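Local coordinates for protein thymidylate synthase (PDB 1TIS) that catalyses, as a homodimer, the reductive methylation of dUMP to dTMP, with methylenetetrahydrofolate supplying the carbon unit and leaving as dihydrofolate, at residues C156-Q161 against Y174-D179; K111-F116 against V140-P145; G103-I108 against Y150-P155. All blocks are in the same frame, centred on the assembly; numbering follows the deposited sequence.

Contact 1 (C156-Q161 against Y174-D179). With PO4 (phosphate ion), chain B.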
# COMPACT_ATOMS: atom_id res chain seq x y z
N CYS A 156 6.03 1.34 -10.36
CA CYS A 156 5.54 2.49 -9.60
C CYS A 156 4.24 1.99 -8.96
O CYS A 156 3.96 2.31 -7.80
CB CYS A 156 5.25 3.73 -10.48
SG CYS A 156 6.68 4.52 -11.27
N HIS A 157 3.43 1.18 -9.67
CA HIS A 157 2.24 0.64 -9.04
C HIS A 157 2.63 -0.75 -8.50
O HIS A 157 2.92 -1.69 -9.26
CB HIS A 157 1.06 0.56 -10.05
CG HIS A 157 1.29 0.26 -11.53
ND1 HIS A 157 1.84 1.07 -12.42
CD2 HIS A 157 0.92 -0.88 -12.21
CE1 HIS A 157 1.80 0.46 -13.59
NE2 HIS A 157 1.25 -0.71 -13.47
N MET A 158 2.66 -0.89 -7.17
CA MET A 158 3.21 -2.09 -6.56
C MET A 158 2.35 -3.02 -5.76
O MET A 158 2.76 -4.13 -5.46
CB MET A 158 4.35 -1.70 -5.69
CG MET A 158 3.91 -0.80 -4.55
SD MET A 158 5.41 -0.10 -3.82
CE MET A 158 5.60 0.92 -5.26
N PHE A 159 1.14 -2.62 -5.43
CA PHE A 159 0.35 -3.34 -4.47
C PHE A 159 -1.09 -3.22 -4.85
O PHE A 159 -1.38 -2.28 -5.60
CB PHE A 159 0.64 -2.66 -3.22
CG PHE A 159 0.80 -3.57 -2.07
CD1 PHE A 159 1.79 -4.54 -2.12
CD2 PHE A 159 -0.01 -3.39 -0.99
CE1 PHE A 159 1.98 -5.37 -1.05
CE2 PHE A 159 0.18 -4.22 0.09
CZ PHE A 159 1.16 -5.20 0.06
N TYR A 160 -1.98 -4.11 -4.36
CA TYR A 160 -3.43 -3.93 -4.46
C TYR A 160 -4.20 -4.98 -3.70
O TYR A 160 -3.75 -6.11 -3.53
CB TYR A 160 -4.02 -3.91 -5.89
CG TYR A 160 -3.73 -4.91 -6.98
CD1 TYR A 160 -4.47 -6.07 -7.03
CD2 TYR A 160 -2.81 -4.63 -7.99
CE1 TYR A 160 -4.33 -6.96 -8.07
CE2 TYR A 160 -2.67 -5.52 -9.05
CZ TYR A 160 -3.43 -6.68 -9.07
OH TYR A 160 -3.28 -7.62 -10.07
N GLN A 161 -5.32 -4.51 -3.18
CA GLN A 161 -6.19 -5.26 -2.29
C GLN A 161 -7.52 -5.32 -3.03
O GLN A 161 -7.90 -4.34 -3.67
CB GLN A 161 -6.35 -4.47 -0.99
CG GLN A 161 -6.00 -4.99 0.39
CD GLN A 161 -7.03 -5.94 0.96
OE1 GLN A 161 -7.71 -6.68 0.25
NE2 GLN A 161 -7.23 -5.97 2.26
N TYR A 174 -1.66 0.86 -4.62
CA TYR A 174 -0.79 1.84 -3.98
C TYR A 174 0.27 2.16 -5.04
O TYR A 174 0.76 1.26 -5.72
CB TYR A 174 -0.18 1.23 -2.74
CG TYR A 174 0.66 2.21 -1.96
CD1 TYR A 174 1.92 2.56 -2.43
CD2 TYR A 174 0.14 2.71 -0.79
CE1 TYR A 174 2.69 3.44 -1.70
CE2 TYR A 174 0.91 3.58 -0.06
CZ TYR A 174 2.16 3.93 -0.52
OH TYR A 174 2.92 4.76 0.23
N GLN A 175 0.57 3.43 -5.27
CA GLN A 175 1.55 3.80 -6.28
C GLN A 175 2.59 4.64 -5.56
O GLN A 175 2.26 5.57 -4.81
CB GLN A 175 0.90 4.60 -7.37
CG GLN A 175 1.85 5.07 -8.44
CD GLN A 175 1.46 4.54 -9.80
OE1 GLN A 175 2.12 3.66 -10.35
NE2 GLN A 175 0.37 4.97 -10.40
N ARG A 176 3.84 4.29 -5.78
CA ARG A 176 4.98 4.93 -5.17
C ARG A 176 5.17 6.38 -5.58
O ARG A 176 5.36 7.24 -4.71
CB ARG A 176 6.23 4.16 -5.54
CG ARG A 176 7.39 4.49 -4.65
CD ARG A 176 8.60 3.84 -5.21
NE ARG A 176 8.98 4.29 -6.53
CZ ARG A 176 9.12 3.37 -7.48
NH1 ARG A 176 8.90 2.08 -7.23
NH2 ARG A 176 9.48 3.75 -8.70
N SER A 177 5.20 6.67 -6.89
CA SER A 177 5.36 8.04 -7.35
C SER A 177 4.38 8.15 -8.52
O SER A 177 4.22 7.16 -9.27
CB SER A 177 6.82 8.29 -7.82
OG SER A 177 7.30 9.62 -7.52
N VAL A 178 3.67 9.27 -8.66
CA VAL A 178 2.77 9.41 -9.78
C VAL A 178 3.00 10.72 -10.47
O VAL A 178 3.31 11.72 -9.83
CB VAL A 178 1.29 9.43 -9.44
CG1 VAL A 178 0.72 8.41 -10.42
CG2 VAL A 178 0.93 9.17 -7.97
N ASP A 179 2.85 10.75 -11.78
CA ASP A 179 2.95 11.99 -12.53
C ASP A 179 1.51 12.36 -12.79
O ASP A 179 1.00 11.96 -13.84
CB ASP A 179 3.71 11.76 -13.86
CG ASP A 179 3.95 13.02 -14.70
OD1 ASP A 179 3.20 13.99 -14.57
OD2 ASP A 179 4.91 13.01 -15.50
P PO4 B . 10.86 6.84 -9.63
O1 PO4 B . 12.15 7.42 -10.41
O2 PO4 B . 9.83 7.91 -9.71
O3 PO4 B . 11.39 6.60 -8.26
O4 PO4 B . 10.57 5.65 -10.45
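Cys156 to Phe159 runs against Tyr174 to Ser177 with end-to-end directions 167° apart, as expected for the antiparallel strands of a beta hairpin, 157-164 and 168-179. The firm register point is the non-hydrogen-bonded pair His157 and Gln175, whose CA atoms are 4.3 Å apart. On one side of this pair Met158 N donates to Tyr174 O (3.2 Å); on the other, Arg176 N donates to Cys156 O (2.8 Å). This second bond fastens the loop end of the first segment to the corner where the second turns at Arg176 and Ser177.

His157 and Gln175 lie side by side on one face of the sheet, ring and amide planes 83° apart. Gln175 OE1 reaches the edge of the imidazole in its plane and takes a weak, bent bond from His157 ND1 (3.3 Å). The amide's stronger link is from Gln175 NE2 to Asn187 on helix 184-202, which limits how the amide can turn. On the opposite face the Phe159 ring stacks on Phe159 of the second subunit, placing the hairpin at the dimer interface.

Met158 folds back at its last torsion, chi3 72°, which carries CE over to Arg176 CB (3.3 Å), the two side chains crossing roughly at right angles. Cys156, the nucleophile by similarity, sets its CA over one face of the Arg176 guanidinium, offset toward the rim, and Cys156 SG is 3.9 Å from Arg176 NH2. A phosphate ion, probably from the crystallisation liquor and also bonded by Arg137 of the second subunit, lies among residues assigned to dUMP by similarity, consistent with a site for the nucleotide phosphate. Arg176 NH2 meets it at the edge of the guanidinium, donating to phosphate O4 over 2.8 Å.

Contact 2 (K111-F116 against V140-P145)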
# COMPACT_ATOMS: atom_id res chain seq x y z
N LYS A 111 5.94 -10.82 -14.66
CA LYS A 111 6.55 -11.92 -13.94
C LYS A 111 6.17 -11.84 -12.45
O LYS A 111 5.58 -12.81 -11.98
CB LYS A 111 8.06 -11.89 -14.19
CG LYS A 111 9.03 -12.21 -13.08
CD LYS A 111 9.14 -13.59 -12.53
CE LYS A 111 9.51 -13.34 -11.07
NZ LYS A 111 9.91 -14.55 -10.37
N GLN A 112 6.32 -10.77 -11.65
CA GLN A 112 5.89 -10.80 -10.25
C GLN A 112 4.39 -11.04 -10.13
O GLN A 112 3.94 -11.34 -9.03
CB GLN A 112 6.13 -9.53 -9.50
CG GLN A 112 7.53 -9.06 -9.72
CD GLN A 112 8.56 -9.93 -9.06
OE1 GLN A 112 8.27 -10.69 -8.15
NE2 GLN A 112 9.80 -9.81 -9.48
N TRP A 113 3.56 -10.96 -11.18
CA TRP A 113 2.14 -11.25 -10.99
C TRP A 113 1.96 -12.73 -11.10
O TRP A 113 1.37 -13.39 -10.25
CB TRP A 113 1.29 -10.53 -12.04
CG TRP A 113 1.21 -9.03 -11.76
CD1 TRP A 113 1.94 -8.41 -10.77
CD2 TRP A 113 0.43 -8.14 -12.43
NE1 TRP A 113 1.63 -7.15 -10.83
CE2 TRP A 113 0.74 -6.96 -11.80
CE3 TRP A 113 -0.47 -8.17 -13.46
CZ2 TRP A 113 0.15 -5.80 -12.18
CZ3 TRP A 113 -1.08 -7.00 -13.84
CH2 TRP A 113 -0.77 -5.83 -13.21
N ARG A 114 2.66 -13.28 -12.08
CA ARG A 114 2.50 -14.66 -12.44
C ARG A 114 3.48 -15.55 -11.76
O ARG A 114 3.27 -16.74 -11.68
CB ARG A 114 2.62 -14.71 -13.94
CG ARG A 114 1.67 -13.69 -14.63
CD ARG A 114 0.19 -14.03 -14.56
NE ARG A 114 0.03 -15.30 -15.20
CZ ARG A 114 -0.74 -16.24 -14.71
NH1 ARG A 114 -1.61 -16.00 -13.75
NH2 ARG A 114 -0.72 -17.45 -15.25
N ASP A 115 4.54 -15.04 -11.17
CA ASP A 115 5.60 -15.85 -10.65
C ASP A 115 6.32 -15.21 -9.46
O ASP A 115 7.55 -15.22 -9.43
CB ASP A 115 6.52 -16.10 -11.83
CG ASP A 115 7.71 -17.03 -11.61
OD1 ASP A 115 7.61 -17.92 -10.76
OD2 ASP A 115 8.73 -16.87 -12.28
N PHE A 116 5.71 -14.70 -8.39
CA PHE A 116 6.53 -14.19 -7.32
C PHE A 116 6.99 -15.31 -6.38
O PHE A 116 6.36 -15.76 -5.41
CB PHE A 116 5.77 -13.15 -6.59
CG PHE A 116 6.52 -12.30 -5.56
CD1 PHE A 116 7.30 -12.84 -4.56
CD2 PHE A 116 6.27 -10.95 -5.55
CE1 PHE A 116 7.81 -12.06 -3.56
CE2 PHE A 116 6.79 -10.17 -4.53
CZ PHE A 116 7.55 -10.72 -3.54
N VAL A 140 -2.08 -8.51 -4.37
CA VAL A 140 -0.96 -9.01 -5.17
C VAL A 140 0.12 -7.94 -5.21
O VAL A 140 0.03 -6.84 -5.73
CB VAL A 140 -1.36 -9.51 -6.66
CG1 VAL A 140 -2.84 -9.75 -6.73
CG2 VAL A 140 -0.97 -8.58 -7.78
N SER A 141 1.18 -8.23 -4.48
CA SER A 141 2.32 -7.36 -4.34
C SER A 141 3.13 -7.56 -5.59
O SER A 141 3.22 -8.70 -6.07
CB SER A 141 3.11 -7.80 -3.13
OG SER A 141 4.35 -7.11 -2.97
N ALA A 142 3.73 -6.50 -6.10
CA ALA A 142 4.59 -6.61 -7.27
C ALA A 142 6.02 -6.24 -6.85
O ALA A 142 7.00 -6.60 -7.49
CB ALA A 142 4.15 -5.64 -8.36
N TRP A 143 6.20 -5.52 -5.74
CA TRP A 143 7.52 -5.16 -5.29
C TRP A 143 8.09 -6.42 -4.68
O TRP A 143 7.56 -7.01 -3.74
CB TRP A 143 7.38 -4.06 -4.28
CG TRP A 143 8.65 -3.46 -3.72
CD1 TRP A 143 9.13 -3.86 -2.49
CD2 TRP A 143 9.32 -2.38 -4.24
NE1 TRP A 143 10.09 -3.01 -2.23
CE2 TRP A 143 10.23 -2.12 -3.24
CE3 TRP A 143 9.29 -1.57 -5.35
CZ2 TRP A 143 11.11 -1.06 -3.34
CZ3 TRP A 143 10.16 -0.51 -5.44
CH2 TRP A 143 11.07 -0.25 -4.44
N ASN A 144 9.19 -6.82 -5.28
CA ASN A 144 9.91 -7.98 -4.86
C ASN A 144 11.28 -7.47 -4.42
O ASN A 144 12.13 -7.30 -5.28
CB ASN A 144 10.01 -8.97 -6.04
CG ASN A 144 10.62 -10.31 -5.65
OD1 ASN A 144 11.56 -10.35 -4.88
ND2 ASN A 144 10.14 -11.45 -6.12
N PRO A 145 11.56 -7.21 -3.13
CA PRO A 145 12.79 -6.56 -2.67
C PRO A 145 14.04 -7.23 -3.23
O PRO A 145 14.96 -6.63 -3.80
CB PRO A 145 12.72 -6.64 -1.15
CG PRO A 145 11.24 -6.72 -0.85
CD PRO A 145 10.71 -7.58 -2.00
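Gln112 and Phe116, at the end of helix 109-114 and just beyond it, pack against the loop 140-145 in a buried helix-to-loop contact held by a single cross-segment hydrogen bond. Asn144 ND2 donates to Gln112 OE1 (2.9 Å, 154° at the hydrogen), with the acceptor in the Asn144 amide plane; the two side chains cross at about a right angle, and Asn144 CB also lies against the Gln112 carboxamide. The other end of that group is held too, since Gln112 NE2 is bonded to Glu147.

Asn144 serves a second purpose by stacking its amide on the Phe116 ring, planes 18° apart, with ND2 3.4 Å above the ring centre. Phe116 CG is anti to the backbone N (chi1 -170°), which brings the ring across to the loop, and its edge meets Trp143 O through CE2 (3.3 Å). In the thymidylate synthase fold this loop runs beside strand 157-164. The helix also meets the loop through Trp113: Val140 CG2 lies over one face of the indole towards its rim, while Ala142 CB approaches the ring edge at NE1 (3.8 Å).

Contact 3 (G103-I108 against Y150-P155)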
# COMPACT_ATOMS: atom_id res chain seq x y z
N GLY A 103 14.73 -7.98 -26.40
CA GLY A 103 13.55 -8.43 -25.71
C GLY A 103 13.40 -8.16 -24.22
O GLY A 103 12.43 -7.51 -23.82
N GLU A 104 14.29 -8.65 -23.35
CA GLU A 104 14.04 -8.58 -21.93
C GLU A 104 14.12 -7.23 -21.28
O GLU A 104 14.96 -6.41 -21.63
CB GLU A 104 14.97 -9.50 -21.15
CG GLU A 104 14.71 -10.99 -21.40
CD GLU A 104 13.52 -11.66 -20.73
OE1 GLU A 104 13.51 -11.69 -19.49
OE2 GLU A 104 12.63 -12.18 -21.43
N LEU A 105 13.17 -7.05 -20.36
CA LEU A 105 13.11 -5.91 -19.46
C LEU A 105 13.58 -6.26 -18.02
O LEU A 105 13.88 -5.40 -17.16
CB LEU A 105 11.68 -5.45 -19.51
CG LEU A 105 11.28 -4.80 -20.82
CD1 LEU A 105 9.79 -4.52 -20.89
CD2 LEU A 105 12.04 -3.47 -20.91
N GLY A 106 13.69 -7.57 -17.74
CA GLY A 106 14.12 -8.04 -16.44
C GLY A 106 12.90 -8.43 -15.62
O GLY A 106 11.82 -8.45 -16.18
N PRO A 107 12.90 -8.83 -14.37
CA PRO A 107 11.70 -9.35 -13.71
C PRO A 107 10.57 -8.40 -13.32
O PRO A 107 10.13 -8.32 -12.16
CB PRO A 107 12.30 -10.12 -12.55
CG PRO A 107 13.62 -9.51 -12.26
CD PRO A 107 14.09 -9.25 -13.67
N ILE A 108 10.06 -7.79 -14.38
CA ILE A 108 9.06 -6.74 -14.39
C ILE A 108 7.73 -7.25 -13.88
O ILE A 108 7.55 -8.47 -13.82
CB ILE A 108 9.05 -6.24 -15.88
CG1 ILE A 108 10.31 -5.43 -16.12
CG2 ILE A 108 7.93 -5.32 -16.21
CD1 ILE A 108 10.56 -4.36 -15.03
N TYR A 150 17.17 -6.76 -10.71
CA TYR A 150 17.19 -7.03 -12.12
C TYR A 150 16.09 -6.33 -12.96
O TYR A 150 15.79 -6.73 -14.10
CB TYR A 150 17.10 -8.53 -12.28
CG TYR A 150 17.95 -9.36 -11.36
CD1 TYR A 150 19.30 -9.12 -11.28
CD2 TYR A 150 17.38 -10.33 -10.61
CE1 TYR A 150 20.09 -9.85 -10.43
CE2 TYR A 150 18.16 -11.07 -9.76
CZ TYR A 150 19.51 -10.82 -9.67
OH TYR A 150 20.30 -11.51 -8.78
N MET A 151 15.45 -5.26 -12.50
CA MET A 151 14.37 -4.74 -13.28
C MET A 151 14.77 -3.40 -13.89
O MET A 151 15.42 -2.58 -13.24
CB MET A 151 13.14 -4.56 -12.37
CG MET A 151 12.44 -5.70 -11.63
SD MET A 151 11.27 -5.08 -10.38
CE MET A 151 11.18 -6.37 -9.17
N ALA A 152 14.35 -3.19 -15.16
CA ALA A 152 14.39 -1.90 -15.86
C ALA A 152 13.94 -0.67 -15.07
O ALA A 152 14.62 0.34 -14.95
CB ALA A 152 13.49 -1.95 -17.11
N LEU A 153 12.72 -0.73 -14.56
CA LEU A 153 12.10 0.31 -13.75
C LEU A 153 11.41 -0.47 -12.63
O LEU A 153 10.54 -1.31 -12.91
CB LEU A 153 11.09 1.10 -14.65
CG LEU A 153 9.94 2.03 -14.18
CD1 LEU A 153 9.55 2.85 -15.39
CD2 LEU A 153 8.70 1.29 -13.71
N PRO A 154 11.78 -0.31 -11.36
CA PRO A 154 11.05 -0.94 -10.25
C PRO A 154 9.61 -0.43 -10.33
O PRO A 154 9.42 0.71 -10.77
CB PRO A 154 11.85 -0.51 -9.02
CG PRO A 154 12.43 0.81 -9.45
CD PRO A 154 12.84 0.56 -10.89
N PRO A 155 8.56 -1.21 -10.01
CA PRO A 155 7.16 -0.88 -10.34
C PRO A 155 6.76 0.43 -9.73
O PRO A 155 7.21 0.68 -8.62
CB PRO A 155 6.36 -2.04 -9.79
CG PRO A 155 7.36 -3.17 -9.78
CD PRO A 155 8.60 -2.44 -9.25
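Leu105 and Gly106 run beside Met151 and Ala152 without forming regular strands, the closest CA approach being 4.6 Å between Gly106 and Met151. Ala152 N donates to Leu105 O over 3.0 Å, with 156° at the hydrogen, the one hydrogen bond between the segments. Next to it Gly106, lacking a side chain, brings its CA-H against Tyr150 O (3.2 Å).

Pro107 packs on Tyr150 and Met151. Its CD and CG meet Tyr150 CB, with CD 3.4 Å away, and CG lies near the plane of the tyrosine ring at its edge. Pro107 O faces Met151, whose CG comes within 3.5 Å; the methionine is extended beyond CG, so SD and CE also pass alongside that carbonyl. Ile108 fills in beside it: with CG1 anti to the carbonyl carbon (chi1 -73°), the branch ends with CD1 on Met151 CB (3.7 Å) and near Leu153 O. Leu105 CD2 and Ala152 CB complete the apolar patch, and Leu105 also packs on Tyr91 and Ala95 of helix 88-95.

Ile108 N bonds back to Gly106 O, making Pro107 the centre of an inverse gamma turn, which leads into helix 109-114 and packs against the loop that runs on to the presumed nucleophile.

From the N terminus, the loop 103-108 comes first and runs directly into the helix that carries 111-116. The chain then passes through helix 121-131 to 140-145, closing contact 2, and on to 150-155, which closes contact 3; contact 2 thus lies wholly within the longer excursion. Contact 1 follows in series, opening at the residue after Pro155 and joining the two strands of a hairpin. Gln112 NE2 bonds Pro107 O, joining contacts 2 and 3. Met158 O and Tyr160 O probably accept bonds from Ala142 N and Val140 N, tying contact 2 to the hairpin, while Trp143 packs against Arg176 and against Pro154 and Pro155. Helix, loops and sheet so come together near Cys156, the nucleophile by similarity.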